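Local structure of Lmo2119 protein (Listeria monocytogenes serovar 1/2a, 5HQH) at residues S8-V20 with E34-Q48. The protein is of unknown function, this fragment being a YbbR-like domain of a longer protein with a signal sequence. Sequence-based numbering, arbitrary orientation. Where two conformers were deposited one is given.
Sequences SDSEVIENVPVKV and ETVTVTLSGPRSIVQ
Asp9, Glu11 and Ile13 pair with Gly42, Leu40 and Val38 through two backbone hydrogen bonds each, running antiparallel; the tightest joins Ile13 N to Val38 O at 2.7 Å. Beyond Ile13 a G1 beta bulge sets both Asn15 and Val16 against Val36. Asn15, in the left-handed helical region, takes the first position of the bulge, and its N is bound to a water that also contacts Thr37 OG1. After this corner Val16 resumes the two-bond pairing with Val36, and Val18 N reaches Glu34 O at 3.2 Å, from well above the carbonyl plane.

At the other end the amide of Gln48 bridges two carboxylates. Its NE2 gives a nearly straight bond (174°) to the syn lone pair of Asp9 OD2 at 2.8 Å, and a second to Glu11 OE2 at 3.0 Å, met on the anti side. Both acceptors lie in the amide plane, which should fix its rotation. Arg44 NH1 adds a salt bridge to Asp9 OD2 at 3.3 Å, its hydrogen bond weak and bent, while Glu11 OE1 pairs with Lys51.

Among the apolar groups, Val47 CG1, anti to its own N (chi1 169°), presses on Glu11 CG at 3.5 Å. Ile13 CD1 meets Leu40 CD1, Val16 CG2 meets Val38 CG2, and Val18 CG2 rests on Val36 CG1 at 3.6 Å. On the opposite face Val12 CG1 packs tightly against Thr37 CG2.

Helix 44-53 thus lies against the face bearing Asp9, Glu11 and Ile13, while strand 84-98 pairs with the other edge of strand 35-42 and strand 57-61 runs parallel to strand 9-21, joining it through Lys19.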
ATOM      1  N   SER A   8       7.636 -13.385  20.995  1.00 38.58           N
ATOM      2  CA  SER A   8       7.446 -12.363  19.920  1.00 36.20           C
ATOM      3  C   SER A   8       8.438 -12.580  18.782  1.00 32.88           C
ATOM      4  O   SER A   8       9.588 -12.970  18.996  1.00 34.92           O
ATOM      5  CB  SER A   8       7.562 -10.935  20.471  1.00 39.11           C
ATOM      6  OG  SER A   8       8.846 -10.685  21.007  1.00 41.56           O
ATOM      7  N   ASP A   9       7.963 -12.320  17.572  1.00 28.16           N
ATOM      8  CA  ASP A   9       8.706 -12.577  16.354  1.00 25.57           C
ATOM      9  C   ASP A   9       8.603 -11.343  15.463  1.00 22.92           C
ATOM     10  O   ASP A   9       7.721 -10.505  15.663  1.00 22.09           O
ATOM     11  CB  ASP A   9       8.059 -13.797  15.674  1.00 25.60           C
ATOM     12  CG  ASP A   9       8.897 -14.390  14.561  1.00 26.25           C
ATOM     13  OD1 ASP A   9      10.130 -14.151  14.497  1.00 26.69           O
ATOM     14  OD2 ASP A   9       8.292 -15.127  13.740  1.00 27.49           O
ATOM     15  N   SER A  10       9.534 -11.210  14.518  0.60 21.95           N
ATOM     16  CA  SER A  10       9.560 -10.073  13.574  0.60 21.28           C
ATOM     17  C   SER A  10      10.176 -10.474  12.239  0.60 20.10           C
ATOM     18  O   SER A  10      11.189 -11.185  12.196  0.60 20.81           O
ATOM     19  CB  SER A  10      10.327  -8.873  14.159  0.60 22.59           C
ATOM     20  OG  SER A  10      10.485  -7.813  13.204  0.60 22.73           O
ATOM     21  N   GLU A  11       9.572  -9.991  11.150  1.00 18.20           N
ATOM     22  CA  GLU A  11      10.037 -10.276   9.797  1.00 16.96           C
ATOM     23  C   GLU A  11       9.963  -9.006   8.963  1.00 15.27           C
ATOM     24  O   GLU A  11       8.994  -8.264   9.042  1.00 14.58           O
ATOM     25  CB  GLU A  11       9.164 -11.344   9.140  1.00 16.75           C
ATOM     26  CG  GLU A  11       9.308 -12.747   9.698  1.00 18.37           C
ATOM     27  CD  GLU A  11      10.618 -13.415   9.335  1.00 19.41           C
ATOM     28  OE1 GLU A  11      11.286 -12.953   8.400  1.00 19.37           O
ATOM     29  OE2 GLU A  11      10.952 -14.442   9.950  1.00 20.98           O
ATOM     30  N   VAL A  12      11.013  -8.754   8.188  1.00 14.53           N
ATOM     31  CA  VAL A  12      11.050  -7.659   7.225  1.00 14.63           C
ATOM     32  C   VAL A  12      10.876  -8.336   5.869  1.00 14.19           C
ATOM     33  O   VAL A  12      11.663  -9.184   5.490  1.00 14.86           O
ATOM     34  CB  VAL A  12      12.371  -6.863   7.300  1.00 16.30           C
ATOM     35  CG1 VAL A  12      12.374  -5.771   6.250  1.00 16.89           C
ATOM     36  CG2 VAL A  12      12.563  -6.279   8.694  1.00 17.18           C
ATOM     37  N   ILE A  13       9.811  -7.977   5.180  1.00 13.16           N
ATOM     38  CA  ILE A  13       9.447  -8.620   3.922  1.00 13.21           C
ATOM     39  C   ILE A  13       9.651  -7.607   2.797  1.00 12.82           C
ATOM     40  O   ILE A  13       9.023  -6.542   2.796  1.00 12.25           O
ATOM     41  CB  ILE A  13       7.979  -9.107   3.988  1.00 13.42           C
ATOM     42  CG1 ILE A  13       7.808 -10.071   5.183  1.00 14.57           C
ATOM     43  CG2 ILE A  13       7.561  -9.778   2.685  1.00 13.65           C
ATOM     44  CD1 ILE A  13       6.409 -10.526   5.390  1.00 15.58           C
ATOM     45  N   GLU A  14      10.500  -7.978   1.857  1.00 13.62           N
ATOM     46  CA  GLU A  14      10.829  -7.108   0.741  1.00 14.46           C
ATOM     47  C   GLU A  14       9.914  -7.377  -0.466  1.00 12.69           C
ATOM     48  O   GLU A  14       9.297  -8.431  -0.601  1.00 12.47           O
ATOM     49  CB  GLU A  14      12.285  -7.311   0.339  1.00 17.33           C
ATOM     50  CG  GLU A  14      13.244  -6.872   1.429  1.00 20.74           C
ATOM     51  CD  GLU A  14      14.683  -7.182   1.106  1.00 25.08           C
ATOM     52  OE1 GLU A  14      15.153  -6.834   0.012  1.00 28.80           O
ATOM     53  OE2 GLU A  14      15.359  -7.761   1.972  1.00 30.34           O
ATOM     54  N   ASN A  15       9.820  -6.371  -1.321  1.00 12.57           N
ATOM     55  CA  ASN A  15       9.151  -6.494  -2.608  1.00 12.56           C
ATOM     56  C   ASN A  15       7.679  -6.828  -2.523  1.00 10.62           C
ATOM     57  O   ASN A  15       7.175  -7.630  -3.288  1.00 10.58           O
ATOM     58  CB  ASN A  15       9.928  -7.461  -3.496  1.00 15.11           C
ATOM     59  CG  ASN A  15      11.377  -7.055  -3.659  1.00 17.89           C
ATOM     60  OD1 ASN A  15      11.670  -5.895  -3.957  1.00 20.71           O
ATOM     61  ND2 ASN A  15      12.275  -7.981  -3.459  1.00 20.94           N
ATOM     62  N   VAL A  16       7.009  -6.217  -1.559  1.00  9.57           N
ATOM     63  CA  VAL A  16       5.580  -6.424  -1.370  1.00  9.11           C
ATOM     64  C   VAL A  16       4.828  -5.466  -2.323  1.00  8.83           C
ATOM     65  O   VAL A  16       5.092  -4.266  -2.327  1.00  9.18           O
ATOM     66  CB  VAL A  16       5.181  -6.107   0.063  1.00  9.28           C
ATOM     67  CG1 VAL A  16       3.700  -6.172   0.211  1.00  9.80           C
ATOM     68  CG2 VAL A  16       5.850  -7.051   1.019  1.00  9.80           C
ATOM     69  N   PRO A  17       3.896  -5.986  -3.127  1.00  8.73           N
ATOM     70  CA  PRO A  17       3.186  -5.100  -4.054  1.00  9.18           C
ATOM     71  C   PRO A  17       2.273  -4.109  -3.352  1.00  9.33           C
ATOM     72  O   PRO A  17       1.774  -4.368  -2.237  1.00  9.77           O
ATOM     73  CB  PRO A  17       2.387  -6.073  -4.910  1.00  9.82           C
ATOM     74  CG  PRO A  17       2.223  -7.276  -4.097  1.00 10.24           C
ATOM     75  CD  PRO A  17       3.447  -7.387  -3.246  1.00  9.45           C
ATOM     76  N   VAL A  18       2.040  -2.984  -4.012  1.00  9.89           N
ATOM     77  CA  VAL A  18       1.117  -1.966  -3.531  1.00 10.56           C
ATOM     78  C   VAL A  18      -0.058  -1.832  -4.496  1.00 11.44           C
ATOM     79  O   VAL A  18       0.147  -1.552  -5.683  1.00 11.75           O
ATOM     80  CB  VAL A  18       1.793  -0.590  -3.429  1.00 11.13           C
ATOM     81  CG1 VAL A  18       0.787   0.449  -2.931  1.00 12.35           C
ATOM     82  CG2 VAL A  18       3.017  -0.629  -2.530  1.00 11.08           C
ATOM     83  N   LYS A  19      -1.266  -2.069  -4.002  1.00 10.50           N
ATOM     84  CA  LYS A  19      -2.487  -1.904  -4.751  1.00 11.68           C
ATOM     85  C   LYS A  19      -2.871  -0.429  -4.678  1.00 10.82           C
ATOM     86  O   LYS A  19      -2.546   0.265  -3.711  1.00 10.68           O
ATOM     87  CB  LYS A  19      -3.618  -2.757  -4.148  1.00 14.22           C
ATOM     88  CG  LYS A  19      -3.307  -4.234  -4.080  1.00 17.55           C
ATOM     89  CD  LYS A  19      -3.508  -4.923  -5.391  1.00 20.41           C
ATOM     90  CE  LYS A  19      -3.157  -6.404  -5.307  1.00 22.75           C
ATOM     91  NZ  LYS A  19      -1.665  -6.604  -5.354  1.00 24.78           N
ATOM     92  N   VAL A  20      -3.572   0.063  -5.709  0.70 10.56           N
ATOM     93  CA  VAL A  20      -3.979   1.461  -5.775  0.70 10.87           C
ATOM     94  C   VAL A  20      -5.452   1.543  -6.170  0.70 10.75           C
ATOM     95  O   VAL A  20      -5.820   1.064  -7.216  0.70 10.62           O
ATOM     96  CB  VAL A  20      -3.149   2.262  -6.814  0.70 11.42           C
ATOM     97  CG1 VAL A  20      -3.380   3.762  -6.587  0.70 11.07           C
ATOM     98  CG2 VAL A  20      -1.671   1.930  -6.724  0.70 11.76           C
ATOM     99  N   GLU A  34       5.745   0.319  -7.230  1.00 11.19           N
ATOM    100  CA  GLU A  34       5.130  -0.996  -7.467  1.00 11.11           C
ATOM    101  C   GLU A  34       5.340  -1.922  -6.274  1.00 10.54           C
ATOM    102  O   GLU A  34       4.489  -2.750  -6.037  1.00 12.29           O
ATOM    103  CB  GLU A  34       5.648  -1.645  -8.731  1.00 11.55           C
ATOM    104  CG  GLU A  34       5.108  -0.949  -9.970  1.00 12.13           C
ATOM    105  CD  GLU A  34       5.815  -1.243 -11.260  1.00 12.97           C
ATOM    106  OE1 GLU A  34       6.579  -2.229 -11.362  1.00 13.82           O
ATOM    107  OE2 GLU A  34       5.556  -0.444 -12.188  1.00 13.08           O
ATOM    108  N   THR A  35       6.430  -1.730  -5.535  1.00 10.42           N
ATOM    109  CA  THR A  35       6.671  -2.570  -4.340  1.00 10.78           C
ATOM    110  C   THR A  35       7.261  -1.763  -3.208  1.00 10.61           C
ATOM    111  O   THR A  35       7.903  -0.709  -3.426  1.00 11.11           O
ATOM    112  CB  THR A  35       7.595  -3.777  -4.589  1.00 12.17           C
ATOM    113  OG1 THR A  35       8.956  -3.328  -4.765  1.00 14.91           O
ATOM    114  CG2 THR A  35       7.128  -4.614  -5.733  1.00 12.21           C
ATOM    115  N   VAL A  36       7.097  -2.283  -1.985  1.00 10.09           N
ATOM    116  CA  VAL A  36       7.594  -1.680  -0.768  1.00 10.42           C
ATOM    117  C   VAL A  36       8.106  -2.754   0.176  1.00 10.11           C
ATOM    118  O   VAL A  36       7.957  -3.975  -0.064  1.00 10.14           O
ATOM    119  CB  VAL A  36       6.506  -0.820  -0.079  1.00 10.69           C
ATOM    120  CG1 VAL A  36       6.094   0.300  -0.985  1.00 11.44           C
ATOM    121  CG2 VAL A  36       5.295  -1.670   0.299  1.00 10.99           C
ATOM    122  N   THR A  37       8.683  -2.311   1.277  1.00 10.47           N
ATOM    123  CA  THR A  37       9.140  -3.223   2.319  1.00 11.34           C
ATOM    124  C   THR A  37       8.194  -3.158   3.510  1.00 11.41           C
ATOM    125  O   THR A  37       7.898  -2.079   4.015  1.00 11.44           O
ATOM    126  CB  THR A  37      10.562  -2.849   2.789  1.00 12.57           C
ATOM    127  OG1 THR A  37      11.441  -2.865   1.663  1.00 15.03           O
ATOM    128  CG2 THR A  37      11.083  -3.777   3.849  1.00 13.50           C
ATOM    129  N   VAL A  38       7.744  -4.317   3.996  1.00 11.17           N
ATOM    130  CA  VAL A  38       6.813  -4.360   5.119  1.00 11.58           C
ATOM    131  C   VAL A  38       7.438  -5.048   6.296  1.00 12.20           C
ATOM    132  O   VAL A  38       8.056  -6.104   6.132  1.00 13.21           O
ATOM    133  CB  VAL A  38       5.511  -5.125   4.737  1.00 12.08           C
ATOM    134  CG1 VAL A  38       4.559  -5.232   5.915  1.00 13.14           C
ATOM    135  CG2 VAL A  38       4.808  -4.407   3.600  1.00 11.84           C
ATOM    136  N   THR A  39       7.341  -4.440   7.478  1.00 12.29           N
ATOM    137  CA  THR A  39       7.839  -5.051   8.696  1.00 13.15           C
ATOM    138  C   THR A  39       6.650  -5.471   9.558  1.00 13.51           C
ATOM    139  O   THR A  39       5.741  -4.680   9.798  1.00 14.00           O
ATOM    140  CB  THR A  39       8.717  -4.077   9.506  1.00 14.01           C
ATOM    141  OG1 THR A  39       9.795  -3.641   8.694  1.00 15.03           O
ATOM    142  CG2 THR A  39       9.261  -4.746  10.753  1.00 15.13           C
ATOM    143  N   LEU A  40       6.666  -6.731   9.980  1.00 14.62           N
ATOM    144  CA  LEU A  40       5.610  -7.347  10.801  1.00 15.37           C
ATOM    145  C   LEU A  40       6.194  -7.798  12.113  1.00 15.90           C
ATOM    146  O   LEU A  40       7.260  -8.394  12.095  1.00 15.78           O
ATOM    147  CB  LEU A  40       5.085  -8.612  10.124  1.00 17.25           C
ATOM    148  CG  LEU A  40       4.503  -8.472   8.729  1.00 18.00           C
ATOM    149  CD1 LEU A  40       4.070  -9.837   8.217  1.00 19.95           C
ATOM    150  CD2 LEU A  40       3.350  -7.501   8.743  1.00 19.03           C
ATOM    151  N   SER A  41       5.488  -7.562  13.219  1.00 15.27           N
ATOM    152  CA  SER A  41       5.925  -8.095  14.515  1.00 16.25           C
ATOM    153  C   SER A  41       4.712  -8.563  15.307  1.00 15.61           C
ATOM    154  O   SER A  41       3.621  -7.993  15.200  1.00 15.56           O
ATOM    155  CB  SER A  41       6.741  -7.078  15.283  1.00 18.66           C
ATOM    156  OG  SER A  41       5.950  -6.015  15.697  1.00 22.31           O
ATOM    157  N   GLY A  42       4.895  -9.614  16.094  1.00 14.99           N
ATOM    158  CA  GLY A  42       3.789 -10.158  16.888  1.00 15.52           C
ATOM    159  C   GLY A  42       4.039 -11.603  17.216  1.00 15.95           C
ATOM    160  O   GLY A  42       5.175 -12.051  17.110  1.00 16.63           O
ATOM    161  N   PRO A  43       2.969 -12.349  17.541  1.00 17.59           N
ATOM    162  CA  PRO A  43       3.120 -13.760  17.903  1.00 18.67           C
ATOM    163  C   PRO A  43       3.720 -14.553  16.764  1.00 17.91           C
ATOM    164  O   PRO A  43       3.317 -14.390  15.593  1.00 16.40           O
ATOM    165  CB  PRO A  43       1.685 -14.203  18.190  1.00 19.23           C
ATOM    166  CG  PRO A  43       1.018 -12.964  18.673  1.00 19.73           C
ATOM    167  CD  PRO A  43       1.606 -11.866  17.822  1.00 18.33           C
ATOM    168  N   ARG A  44       4.677 -15.408  17.086  1.00 18.83           N
ATOM    169  CA  ARG A  44       5.388 -16.182  16.074  1.00 18.99           C
ATOM    170  C   ARG A  44       4.537 -16.896  15.028  1.00 18.03           C
ATOM    171  O   ARG A  44       4.834 -16.793  13.824  1.00 17.52           O
ATOM    172  CB  ARG A  44       6.322 -17.187  16.750  1.00 21.31           C
ATOM    173  CG  ARG A  44       7.018 -18.073  15.741  1.00 22.91           C
ATOM    174  CD  ARG A  44       8.339 -18.574  16.227  1.00 25.97           C
ATOM    175  NE  ARG A  44       8.879 -19.509  15.251  1.00 26.74           N
ATOM    176  CZ  ARG A  44       9.626 -19.199  14.196  1.00 26.58           C
ATOM    177  NH1 ARG A  44       9.958 -17.945  13.902  1.00 27.95           N
ATOM    178  NH2 ARG A  44      10.060 -20.184  13.430  1.00 27.20           N
ATOM    179  N   SER A  45       3.483 -17.584  15.444  1.00 17.57           N
ATOM    180  CA  SER A  45       2.691 -18.339  14.514  1.00 17.28           C
ATOM    181  C   SER A  45       2.027 -17.422  13.488  1.00 15.77           C
ATOM    182  O   SER A  45       1.921 -17.775  12.313  1.00 15.96           O
ATOM    183  CB  SER A  45       1.624 -19.166  15.225  1.00 18.92           C
ATOM    184  OG  SER A  45       0.648 -18.357  15.854  1.00 20.69           O
ATOM    185  N   ILE A  46       1.541 -16.274  13.957  1.00 15.11           N
ATOM    186  CA  ILE A  46       0.848 -15.309  13.109  1.00 13.93           C
ATOM    187  C   ILE A  46       1.815 -14.586  12.180  1.00 13.00           C
ATOM    188  O   ILE A  46       1.511 -14.395  10.980  1.00 12.21           O
ATOM    189  CB  ILE A  46       0.030 -14.324  13.986  1.00 14.40           C
ATOM    190  CG1 ILE A  46      -0.945 -15.136  14.872  1.00 15.94           C
ATOM    191  CG2 ILE A  46      -0.744 -13.346  13.121  1.00 13.55           C
ATOM    192  CD1 ILE A  46      -1.803 -14.309  15.797  1.00 17.02           C
ATOM    193  N   VAL A  47       2.980 -14.190  12.699  1.00 13.05           N
ATOM    194  CA  VAL A  47       4.017 -13.567  11.845  1.00 12.94           C
ATOM    195  C   VAL A  47       4.445 -14.533  10.738  1.00 12.76           C
ATOM    196  O   VAL A  47       4.537 -14.178   9.559  1.00 12.62           O
ATOM    197  CB  VAL A  47       5.245 -13.108  12.661  1.00 13.34           C
ATOM    198  CG1 VAL A  47       6.415 -12.713  11.754  1.00 13.37           C
ATOM    199  CG2 VAL A  47       4.894 -11.946  13.570  1.00 14.06           C
ATOM    200  N   GLN A  48       4.711 -15.772  11.120  1.00 13.69           N
ATOM    201  CA  GLN A  48       5.171 -16.735  10.153  1.00 13.77           C
ATOM    202  C   GLN A  48       4.119 -17.086   9.088  1.00 13.42           C
ATOM    203  O   GLN A  48       4.476 -17.268   7.921  1.00 13.28           O
ATOM    204  CB  GLN A  48       5.734 -17.976  10.842  1.00 15.25           C
ATOM    205  CG  GLN A  48       7.018 -17.674  11.606  1.00 15.82           C
ATOM    206  CD  GLN A  48       8.134 -17.145  10.720  1.00 16.79           C
ATOM    207  OE1 GLN A  48       8.375 -17.650   9.620  1.00 17.14           O
ATOM    208  NE2 GLN A  48       8.786 -16.098  11.180  1.00 17.29           N
TER
HETATM  209  O   HOH W   1       5.772 -15.113  19.816  1.00 27.58           O
HETATM  210  O   HOH W   2      11.069 -17.486   8.639  0.60 20.74           O
HETATM  211  O   HOH W   3      11.413  -4.109  -0.770  1.00 16.93           O
HETATM  212  O   HOH W   4       2.175  -3.162  -7.318  1.00 19.03           O